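Side-chain contact in N-acetylglucosamine-specific lectin (Saxidomus purpuratus, PDB 6A7T), which is a C-type lectin that binds N-acetylated sugars such as N-acetylglucosamine without depending on calcium: residues Y101-I104 with D105-F109. Residues are numbered along the deposited sequence; the frame is centred on the assembly and turned at random.
Sequences YRWI and DGSPF
Asp105 OD1 rests 3.3 Å from Trp103 CB and is gripped twice by Ser107: OG donates to it at 2.6 Å on the syn side, close to the carboxylate plane, while the Ser107 backbone N comes from above that plane, closing an Asx turn. Ser107 OG in turn sits at the indole edge, 3.4 Å from Trp103 CD1. The chain reverses here through a type I turn from Trp103 to Gly106, closed by Gly106 N to Trp103 O; beyond it, Trp103 N reaches Ser107 O at 3.1 Å. Arg102 lies alongside Pro108, whose CG is over one guanidinium face; a bend at chi3 (55°) turns NH1 back to donate in the guanidinium plane to Gly106 O at 2.8 Å, and NE is salt-bridged to Asp100. Phe109 turns an edge onto the indole face, a T-shaped pair with planes at 71° and Phe109 CD1 3.4 Å from Trp103 CE2. The face of the Phe109 ring receives Arg102 CA in a CH-pi contact and Tyr101 O, which a water links to Phe109 N. Trp138 of strand 134-141 meets both rings. Asp105-Ser107 bonds thus shape the turn; backbone, guanidinium and water-mediated bonds, with Phe109-Trp103 packing, hold the return against edge strand 100-103.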
# COMPACT_ATOMS: atom_id res chain seq x y z
N TYR B 101 9.60 -10.84 -5.54
CA TYR B 101 8.33 -10.78 -6.29
C TYR B 101 7.53 -9.55 -5.86
O TYR B 101 7.30 -9.37 -4.70
CB TYR B 101 7.47 -12.01 -6.01
CG TYR B 101 7.90 -13.29 -6.68
CD1 TYR B 101 7.89 -13.44 -8.06
CD2 TYR B 101 8.24 -14.39 -5.90
CE1 TYR B 101 8.26 -14.65 -8.65
CE2 TYR B 101 8.61 -15.60 -6.48
CZ TYR B 101 8.57 -15.75 -7.86
OH TYR B 101 8.98 -16.91 -8.48
N ARG B 102 7.14 -8.75 -6.83
CA ARG B 102 6.25 -7.63 -6.57
C ARG B 102 5.51 -7.28 -7.86
O ARG B 102 5.72 -7.90 -8.94
CB ARG B 102 7.10 -6.50 -5.97
CG ARG B 102 8.12 -5.93 -6.93
CD ARG B 102 8.87 -4.74 -6.37
NE ARG B 102 9.51 -5.02 -5.09
CZ ARG B 102 9.93 -4.06 -4.27
NH1 ARG B 102 9.58 -2.81 -4.51
NH2 ARG B 102 10.66 -4.37 -3.21
N TRP B 103 4.67 -6.25 -7.79
CA TRP B 103 3.90 -5.82 -8.89
C TRP B 103 4.80 -5.15 -9.92
O TRP B 103 5.84 -4.62 -9.56
CB TRP B 103 2.74 -4.91 -8.47
CG TRP B 103 1.86 -5.55 -7.45
CD1 TRP B 103 1.65 -5.15 -6.16
CD2 TRP B 103 1.01 -6.71 -7.62
NE1 TRP B 103 0.77 -5.98 -5.52
CE2 TRP B 103 0.37 -6.96 -6.40
CE3 TRP B 103 0.77 -7.58 -8.70
CZ2 TRP B 103 -0.49 -8.03 -6.19
CZ3 TRP B 103 -0.10 -8.62 -8.49
CH2 TRP B 103 -0.71 -8.86 -7.27
N ILE B 104 4.36 -5.13 -11.18
CA ILE B 104 5.20 -4.70 -12.29
C ILE B 104 5.40 -3.18 -12.28
O ILE B 104 6.32 -2.68 -12.99
CB ILE B 104 4.64 -5.21 -13.63
CG1 ILE B 104 3.20 -4.77 -13.86
CG2 ILE B 104 4.79 -6.72 -13.70
CD1 ILE B 104 2.69 -5.03 -15.25
N ASP B 105 4.63 -2.47 -11.45
CA ASP B 105 4.79 -1.03 -11.26
C ASP B 105 5.91 -0.76 -10.25
O ASP B 105 6.17 0.39 -9.95
CB ASP B 105 3.50 -0.35 -10.82
CG ASP B 105 2.94 -0.75 -9.45
OD1 ASP B 105 3.40 -1.73 -8.88
OD2 ASP B 105 1.98 -0.07 -9.00
N GLY B 106 6.50 -1.81 -9.69
CA GLY B 106 7.55 -1.66 -8.69
C GLY B 106 7.02 -1.60 -7.27
O GLY B 106 7.84 -1.51 -6.32
N SER B 107 5.68 -1.66 -7.07
CA SER B 107 5.11 -1.61 -5.74
C SER B 107 5.20 -2.97 -5.08
O SER B 107 4.88 -3.98 -5.70
CB SER B 107 3.72 -1.08 -5.73
OG SER B 107 2.82 -1.93 -6.40
N PRO B 108 5.64 -3.08 -3.81
CA PRO B 108 5.60 -4.35 -3.08
C PRO B 108 4.18 -4.84 -2.82
O PRO B 108 3.23 -4.07 -2.75
CB PRO B 108 6.17 -4.04 -1.68
CG PRO B 108 6.87 -2.74 -1.85
CD PRO B 108 6.22 -2.00 -2.99
N PHE B 109 4.06 -6.14 -2.62
CA PHE B 109 2.79 -6.68 -2.24
C PHE B 109 2.35 -6.05 -0.93
O PHE B 109 3.22 -5.80 -0.05
CB PHE B 109 2.87 -8.19 -2.06
CG PHE B 109 3.16 -9.02 -3.29
CD1 PHE B 109 2.74 -8.63 -4.54
CD2 PHE B 109 3.89 -10.19 -3.17
CE1 PHE B 109 3.01 -9.40 -5.65
CE2 PHE B 109 4.18 -10.97 -4.28
CZ PHE B 109 3.73 -10.57 -5.52
O HOH W 1 6.53 -7.62 -2.78
O HOH W 2 0.40 -3.81 -3.37